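Local coordinates for surface layer protein (Geobacillus stearothermophilus, PDB 4UJ7) that probably self-assembles with its own copies into the calcium-binding crystalline surface layer that coats the bacterial cell, this fragment holding two of its Ig-like domains, at residues A[52-65]-A[77-91]. Numbering follows the deposited sequence. Where two conformers were deposited one is given.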
ATOM      1  N   ASN A  52     -16.232  -7.262   5.610  1.00 13.35           N
ATOM      2  CA  ASN A  52     -16.646  -6.049   6.291  1.00 14.77           C
ATOM      3  C   ASN A  52     -15.548  -5.530   7.164  1.00 15.48           C
ATOM      4  O   ASN A  52     -14.811  -6.307   7.785  1.00 16.51           O
ATOM      5  CB  ASN A  52     -17.840  -6.329   7.181  1.00 16.40           C
ATOM      6  CG  ASN A  52     -19.084  -6.447   6.399  1.00 16.99           C
ATOM      7  OD1 ASN A  52     -19.648  -5.416   5.946  1.00 18.76           O
ATOM      8  ND2 ASN A  52     -19.516  -7.683   6.177  1.00 18.70           N
ATOM      9  N   VAL A  53     -15.415  -4.216   7.202  1.00 15.08           N
ATOM     10  CA  VAL A  53     -14.487  -3.535   8.094  1.00 15.94           C
ATOM     11  C   VAL A  53     -15.262  -2.498   8.886  1.00 16.13           C
ATOM     12  O   VAL A  53     -16.048  -1.714   8.319  1.00 17.51           O
ATOM     13  CB  VAL A  53     -13.273  -2.870   7.370  1.00 17.04           C
ATOM     14  CG1 VAL A  53     -12.414  -3.940   6.710  1.00 19.01           C
ATOM     15  CG2 VAL A  53     -13.725  -1.795   6.373  1.00 16.95           C
ATOM     16  N   THR A  54     -15.043  -2.513  10.192  1.00 16.93           N
ATOM     17  CA  THR A  54     -15.712  -1.595  11.107  0.50 17.32           C
ATOM     18  C   THR A  54     -14.744  -1.124  12.177  1.00 17.99           C
ATOM     19  O   THR A  54     -13.936  -1.902  12.701  1.00 19.09           O
ATOM     20  CB  THR A  54     -16.918  -2.246  11.827  0.50 17.95           C
ATOM     21  OG1 THR A  54     -16.505  -3.447  12.490  0.50 18.21           O
ATOM     22  CG2 THR A  54     -18.057  -2.545  10.863  0.50 18.40           C
ATOM     23  N   SER A  55     -14.822   0.162  12.488  1.00 17.55           N
ATOM     24  CA  SER A  55     -14.089   0.736  13.604  1.00 19.02           C
ATOM     25  C   SER A  55     -14.998   0.680  14.810  1.00 21.34           C
ATOM     26  O   SER A  55     -16.182   1.019  14.725  1.00 21.73           O
ATOM     27  CB  SER A  55     -13.724   2.184  13.332  1.00 17.82           C
ATOM     28  OG  SER A  55     -13.211   2.768  14.511  1.00 17.22           O
ATOM     29  N   ASP A  56     -14.434   0.307  15.941  0.50 22.52           N
ATOM     30  CA  ASP A  56     -15.247   0.151  17.114  0.50 23.88           C
ATOM     31  C   ASP A  56     -15.361   1.462  17.911  0.50 24.56           C
ATOM     32  O   ASP A  56     -16.024   1.504  18.947  0.50 25.54           O
ATOM     33  CB  ASP A  56     -14.772  -1.084  17.883  0.50 25.44           C
ATOM     34  CG  ASP A  56     -14.845  -2.355  17.013  0.50 26.21           C
ATOM     35  OD1 ASP A  56     -15.970  -2.779  16.667  0.50 26.96           O
ATOM     36  OD2 ASP A  56     -13.792  -2.922  16.643  0.50 25.99           O
ATOM     37  N   LYS A  57     -14.755   2.534  17.375  1.00 24.36           N
ATOM     38  CA  LYS A  57     -14.888   3.911  17.874  1.00 23.94           C
ATOM     39  C   LYS A  57     -14.604   4.930  16.743  1.00 22.77           C
ATOM     40  O   LYS A  57     -13.461   5.384  16.546  1.00 21.28           O
ATOM     41  CB  LYS A  57     -13.945   4.130  19.060  1.00 27.76           C
ATOM     42  CG  LYS A  57     -14.604   4.661  20.322  1.00 32.44           C
ATOM     43  CD  LYS A  57     -13.656   4.562  21.511  1.00 36.02           C
ATOM     44  CE  LYS A  57     -14.405   4.533  22.838  1.00 38.39           C
ATOM     45  NZ  LYS A  57     -15.117   3.238  23.056  1.00 41.22           N
ATOM     46  N   THR A  58     -15.647   5.289  15.997  1.00 21.06           N
ATOM     47  CA  THR A  58     -15.480   6.168  14.833  1.00 21.53           C
ATOM     48  C   THR A  58     -15.024   7.593  15.179  1.00 21.62           C
ATOM     49  O   THR A  58     -14.465   8.291  14.331  1.00 22.18           O
ATOM     50  CB  THR A  58     -16.733   6.211  13.931  1.00 21.06           C
ATOM     51  OG1 THR A  58     -17.878   6.563  14.723  1.00 22.45           O
ATOM     52  CG2 THR A  58     -16.978   4.868  13.255  1.00 21.40           C
ATOM     53  N   GLU A  59     -15.254   8.028  16.418  1.00 23.24           N
ATOM     54  CA  GLU A  59     -14.753   9.335  16.844  0.50 23.71           C
ATOM     55  C   GLU A  59     -13.222   9.349  16.949  1.00 23.51           C
ATOM     56  O   GLU A  59     -12.610  10.414  16.879  1.00 24.21           O
ATOM     57  CB  GLU A  59     -15.410   9.816  18.150  0.50 25.40           C
ATOM     58  CG  GLU A  59     -14.900   9.156  19.423  0.50 25.94           C
ATOM     59  CD  GLU A  59     -15.703   7.930  19.818  0.50 27.68           C
ATOM     60  OE1 GLU A  59     -16.300   7.282  18.930  0.50 28.09           O
ATOM     61  OE2 GLU A  59     -15.738   7.609  21.025  0.50 28.50           O
ATOM     62  N   THR A  60     -12.622   8.159  17.092  1.00 21.42           N
ATOM     63  CA  THR A  60     -11.166   7.987  17.159  1.00 19.93           C
ATOM     64  C   THR A  60     -10.568   7.735  15.772  1.00 18.52           C
ATOM     65  O   THR A  60      -9.629   8.420  15.376  1.00 17.41           O
ATOM     66  CB  THR A  60     -10.775   6.854  18.132  1.00 21.05           C
ATOM     67  OG1 THR A  60     -11.260   7.177  19.445  1.00 23.03           O
ATOM     68  CG2 THR A  60      -9.249   6.682  18.191  1.00 21.02           C
ATOM     69  N   ALA A  61     -11.131   6.764  15.050  1.00 17.83           N
ATOM     70  CA  ALA A  61     -10.651   6.417  13.705  1.00 16.58           C
ATOM     71  C   ALA A  61     -11.792   5.896  12.853  1.00 15.47           C
ATOM     72  O   ALA A  61     -12.665   5.196  13.345  1.00 15.41           O
ATOM     73  CB  ALA A  61      -9.551   5.350  13.769  1.00 17.87           C
ATOM     74  N   THR A  62     -11.760   6.228  11.567  1.00 15.43           N
ATOM     75  CA  THR A  62     -12.680   5.619  10.605  1.00 16.06           C
ATOM     76  C   THR A  62     -11.945   4.693   9.646  1.00 15.22           C
ATOM     77  O   THR A  62     -10.708   4.733   9.556  1.00 15.26           O
ATOM     78  CB  THR A  62     -13.473   6.660   9.796  1.00 16.68           C
ATOM     79  OG1 THR A  62     -12.565   7.488   9.077  1.00 17.70           O
ATOM     80  CG2 THR A  62     -14.317   7.534  10.722  1.00 17.36           C
ATOM     81  N   VAL A  63     -12.700   3.868   8.929  1.00 14.89           N
ATOM     82  CA  VAL A  63     -12.088   2.811   8.131  1.00 14.97           C
ATOM     83  C   VAL A  63     -12.857   2.550   6.840  1.00 15.15           C
ATOM     84  O   VAL A  63     -14.082   2.733   6.779  1.00 17.00           O
ATOM     85  CB  VAL A  63     -11.942   1.517   8.965  1.00 14.87           C
ATOM     86  CG1 VAL A  63     -13.300   0.887   9.262  1.00 15.46           C
ATOM     87  CG2 VAL A  63     -11.011   0.524   8.279  1.00 15.25           C
ATOM     88  N   SER A  64     -12.131   2.147   5.796  1.00 14.55           N
ATOM     89  CA  SER A  64     -12.754   1.747   4.550  1.00 14.02           C
ATOM     90  C   SER A  64     -11.935   0.629   3.926  1.00 13.55           C
ATOM     91  O   SER A  64     -10.820   0.346   4.376  1.00 13.45           O
ATOM     92  CB  SER A  64     -12.859   2.936   3.595  1.00 13.93           C
ATOM     93  OG  SER A  64     -11.566   3.427   3.273  1.00 16.02           O
ATOM     94  N   VAL A  65     -12.502  -0.041   2.934  1.00 13.05           N
ATOM     95  CA  VAL A  65     -11.839  -1.181   2.297  1.00 13.57           C
ATOM     96  C   VAL A  65     -11.963  -1.106   0.785  1.00 13.21           C
ATOM     97  O   VAL A  65     -13.011  -0.712   0.235  1.00 13.91           O
ATOM     98  CB  VAL A  65     -12.355  -2.536   2.867  1.00 13.15           C
ATOM     99  CG1 VAL A  65     -13.861  -2.715   2.683  1.00 13.42           C
ATOM    100  CG2 VAL A  65     -11.608  -3.721   2.266  1.00 13.93           C
ATOM    101  N   VAL A  77      -7.056  -2.112   3.305  1.00 11.11           N
ATOM    102  CA  VAL A  77      -7.853  -1.414   4.330  1.00 12.06           C
ATOM    103  C   VAL A  77      -7.192  -0.070   4.608  1.00 12.31           C
ATOM    104  O   VAL A  77      -5.969   0.016   4.802  1.00 13.06           O
ATOM    105  CB  VAL A  77      -7.956  -2.246   5.630  1.00 11.93           C
ATOM    106  CG1 VAL A  77      -8.671  -1.459   6.722  1.00 12.10           C
ATOM    107  CG2 VAL A  77      -8.631  -3.583   5.371  1.00 12.20           C
ATOM    108  N   THR A  78      -7.995   0.995   4.625  1.00 12.66           N
ATOM    109  CA  THR A  78      -7.508   2.347   4.944  1.00 13.90           C
ATOM    110  C   THR A  78      -8.071   2.811   6.270  1.00 14.44           C
ATOM    111  O   THR A  78      -9.280   2.732   6.489  1.00 15.12           O
ATOM    112  CB  THR A  78      -7.905   3.348   3.838  1.00 14.39           C
ATOM    113  OG1 THR A  78      -7.244   2.964   2.635  1.00 15.24           O
ATOM    114  CG2 THR A  78      -7.494   4.779   4.214  1.00 15.41           C
ATOM    115  N   VAL A  79      -7.199   3.284   7.161  1.00 14.85           N
ATOM    116  CA  VAL A  79      -7.596   3.801   8.466  1.00 15.08           C
ATOM    117  C   VAL A  79      -7.303   5.302   8.538  1.00 15.27           C
ATOM    118  O   VAL A  79      -6.191   5.746   8.257  1.00 16.20           O
ATOM    119  CB  VAL A  79      -6.878   3.043   9.629  1.00 14.59           C
ATOM    120  CG1 VAL A  79      -7.240   3.634  10.994  1.00 15.52           C
ATOM    121  CG2 VAL A  79      -7.146   1.536   9.565  1.00 15.88           C
ATOM    122  N   ASN A  80      -8.322   6.089   8.905  1.00 15.90           N
ATOM    123  CA  ASN A  80      -8.206   7.538   9.032  1.00 17.09           C
ATOM    124  C   ASN A  80      -8.165   7.935  10.497  1.00 16.73           C
ATOM    125  O   ASN A  80      -9.095   7.623  11.253  1.00 18.08           O
ATOM    126  CB  ASN A  80      -9.403   8.203   8.334  1.00 17.69           C
ATOM    127  CG  ASN A  80      -9.565   7.743   6.885  1.00 21.21           C
ATOM    128  OD1 ASN A  80      -8.736   8.065   6.031  1.00 23.28           O
ATOM    129  ND2 ASN A  80     -10.639   6.991   6.599  1.00 22.16           N
ATOM    130  N   GLY A  81      -7.074   8.581  10.909  1.00 18.21           N
ATOM    131  CA  GLY A  81      -6.927   9.063  12.290  1.00 18.65           C
ATOM    132  C   GLY A  81      -7.733  10.336  12.492  1.00 19.30           C
ATOM    133  O   GLY A  81      -7.422  11.373  11.906  1.00 20.57           O
ATOM    134  N   VAL A  82      -8.803  10.230  13.279  1.00 20.08           N
ATOM    135  CA  VAL A  82      -9.737  11.356  13.490  1.00 22.57           C
ATOM    136  C   VAL A  82      -9.435  12.132  14.778  1.00 23.37           C
ATOM    137  O   VAL A  82      -9.362  13.363  14.749  1.00 25.01           O
ATOM    138  CB  VAL A  82     -11.210  10.873  13.459  1.00 23.28           C
ATOM    139  CG1 VAL A  82     -12.169  11.994  13.860  1.00 25.24           C
ATOM    140  CG2 VAL A  82     -11.567  10.335  12.074  1.00 24.48           C
ATOM    141  N   ALA A  83      -9.269  11.420  15.889  1.00 23.89           N
ATOM    142  CA  ALA A  83      -8.908  12.039  17.179  1.00 25.34           C
ATOM    143  C   ALA A  83      -8.017  11.132  18.021  1.00 25.27           C
ATOM    144  O   ALA A  83      -8.109   9.906  17.941  1.00 25.04           O
ATOM    145  CB  ALA A  83     -10.165  12.417  17.958  1.00 25.66           C
ATOM    146  N   GLU A  84      -7.168  11.733  18.854  1.00 26.02           N
ATOM    147  CA  GLU A  84      -6.282  10.953  19.715  1.00 27.76           C
ATOM    148  C   GLU A  84      -7.060   9.944  20.554  1.00 26.95           C
ATOM    149  O   GLU A  84      -8.114  10.258  21.109  1.00 27.03           O
ATOM    150  CB  GLU A  84      -5.431  11.862  20.608  1.00 29.20           C
ATOM    151  CG  GLU A  84      -4.504  12.779  19.827  1.00 33.14           C
ATOM    152  CD  GLU A  84      -3.687  13.688  20.728  1.00 36.88           C
ATOM    153  OE1 GLU A  84      -3.174  13.198  21.757  1.00 39.41           O
ATOM    154  OE2 GLU A  84      -3.565  14.890  20.405  1.00 38.78           O
ATOM    155  N   GLY A  85      -6.536   8.727  20.623  1.00 26.85           N
ATOM    156  CA  GLY A  85      -7.178   7.630  21.325  1.00 25.60           C
ATOM    157  C   GLY A  85      -6.779   6.288  20.748  1.00 25.10           C
ATOM    158  O   GLY A  85      -6.036   6.224  19.768  1.00 24.63           O
ATOM    159  N   SER A  86      -7.263   5.224  21.376  1.00 25.07           N
ATOM    160  CA  SER A  86      -7.050   3.869  20.903  1.00 26.44           C
ATOM    161  C   SER A  86      -8.373   3.197  20.595  1.00 26.52           C
ATOM    162  O   SER A  86      -9.388   3.470  21.248  1.00 26.61           O
ATOM    163  CB  SER A  86      -6.287   3.054  21.946  1.00 29.56           C
ATOM    164  OG  SER A  86      -4.978   3.563  22.103  1.00 33.00           O
ATOM    165  N   THR A  87      -8.365   2.319  19.591  1.00 23.80           N
ATOM    166  CA  THR A  87      -9.540   1.521  19.251  1.00 24.02           C
ATOM    167  C   THR A  87      -9.130   0.265  18.480  1.00 22.83           C
ATOM    168  O   THR A  87      -7.969  -0.129  18.518  1.00 22.10           O
ATOM    169  CB  THR A  87     -10.634   2.347  18.512  1.00 24.08           C
ATOM    170  OG1 THR A  87     -11.847   1.589  18.458  1.00 25.28           O
ATOM    171  CG2 THR A  87     -10.202   2.746  17.099  1.00 23.60           C
ATOM    172  N   THR A  88     -10.083  -0.386  17.820  1.00 22.08           N
ATOM    173  CA  THR A  88      -9.799  -1.583  17.034  1.00 22.46           C
ATOM    174  C   THR A  88     -10.585  -1.523  15.714  1.00 20.00           C
ATOM    175  O   THR A  88     -11.687  -0.942  15.678  1.00 20.92           O
ATOM    176  CB  THR A  88     -10.102  -2.891  17.819  1.00 24.16           C
ATOM    177  OG1 THR A  88     -11.507  -3.074  17.961  1.00 25.28           O
ATOM    178  CG2 THR A  88      -9.486  -2.860  19.231  1.00 25.65           C
ATOM    179  N   ILE A  89      -9.995  -2.042  14.640  1.00 19.18           N
ATOM    180  CA  ILE A  89     -10.694  -2.337  13.383  1.00 18.24           C
ATOM    181  C   ILE A  89     -11.071  -3.821  13.401  1.00 17.41           C
ATOM    182  O   ILE A  89     -10.202  -4.703  13.542  1.00 17.55           O
ATOM    183  CB  ILE A  89      -9.845  -2.088  12.094  1.00 18.60           C
ATOM    184  CG1 ILE A  89      -9.301  -0.653  11.965  1.00 19.79           C
ATOM    185  CG2 ILE A  89     -10.639  -2.458  10.831  1.00 19.39           C
ATOM    186  CD1 ILE A  89     -10.303   0.456  12.255  1.00 19.26           C
ATOM    187  N   THR A  90     -12.358  -4.104  13.259  1.00 16.21           N
ATOM    188  CA  THR A  90     -12.818  -5.477  13.146  1.00 16.22           C
ATOM    189  C   THR A  90     -13.033  -5.800  11.676  1.00 16.56           C
ATOM    190  O   THR A  90     -13.782  -5.107  10.973  1.00 16.34           O
ATOM    191  CB  THR A  90     -14.111  -5.726  13.966  1.00 17.40           C
ATOM    192  OG1 THR A  90     -13.858  -5.463  15.352  1.00 18.75           O
ATOM    193  CG2 THR A  90     -14.600  -7.161  13.789  1.00 19.09           C
ATOM    194  N   ILE A  91     -12.357  -6.837  11.190  1.00 15.46           N
ATOM    195  CA  ILE A  91     -12.507  -7.304   9.820  1.00 15.01           C
ATOM    196  C   ILE A  91     -13.218  -8.647   9.905  1.00 15.48           C
ATOM    197  O   ILE A  91     -12.728  -9.559  10.576  1.00 16.15           O
ATOM    198  CB  ILE A  91     -11.116  -7.440   9.166  1.00 15.56           C
ATOM    199  CG1 ILE A  91     -10.395  -6.089   9.195  1.00 17.31           C
ATOM    200  CG2 ILE A  91     -11.250  -7.972   7.772  1.00 15.55           C
ATOM    201  CD1 ILE A  91      -8.893  -6.226   9.225  1.00 19.64           C
TER
HETATM  202  O   HOH W   1     -16.665  -5.738  10.601  1.00 18.46           O
HETATM  203  O   HOH W   2     -10.672   9.787  20.574  1.00 34.31           O
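Thr-54 and Thr-90 form a hydrogen-bonded antiparallel pair in one sheet (strands 52-55 and 85-91, axes 4.6 Å apart), while Thr-62 with Asn-80 and Ser-64 with Thr-78 do the same in the other, where strands 61-65 and 77-81 run antiparallel at 160°. Each segment thus crosses from one sheet to the other of the first Big2, immunoglobulin-like sandwich. Between the sheets, a chi1 of 69° sets Val-63 CG1 between N and C and leaves CG2 anti to N, where it presses on Val-77 CG1 at a tight 3.4 Å; Ile-89 CD1 reaches across to Val-63 CB at 3.8 Å. Val-53 CG1 lies beside Ile-91 CG1 and slides past Val-77 CG2; Phe-35 of strand 32-41 packs against both Val-77 and Ile-91. At the crossing, Ser-55 OG donates to Ala-61 O (2.7 Å) and accepts from Lys-57 N in an ST turn, its CB against Ile-89 CD1. With an alanine here the CB contact would remain, but Ala-61 O and Lys-57 N are likely to lose their shared partner and the 56-60 loop a restraint. On the outer face of strand 85-91, Asp-56, in one of two modelled conformers, takes two hydroxyls on OD2: Thr-90 OG1 at its syn lone pair (2.9 Å) and Thr-88 OG1 on the anti side, 24° out of the carboxylate plane (2.6 Å). Lys-99 bonds Thr-90 OG1 and, in that conformer, forms a weak, long ion pair with OD2. Thr-60 O receives both Val-82 N and Ala-83 N from one face of its carbonyl plane. Aliphatic packing therefore joins the sheets inside, while hydroxyl and carbonyl bonds fix the loop linking their edge strands.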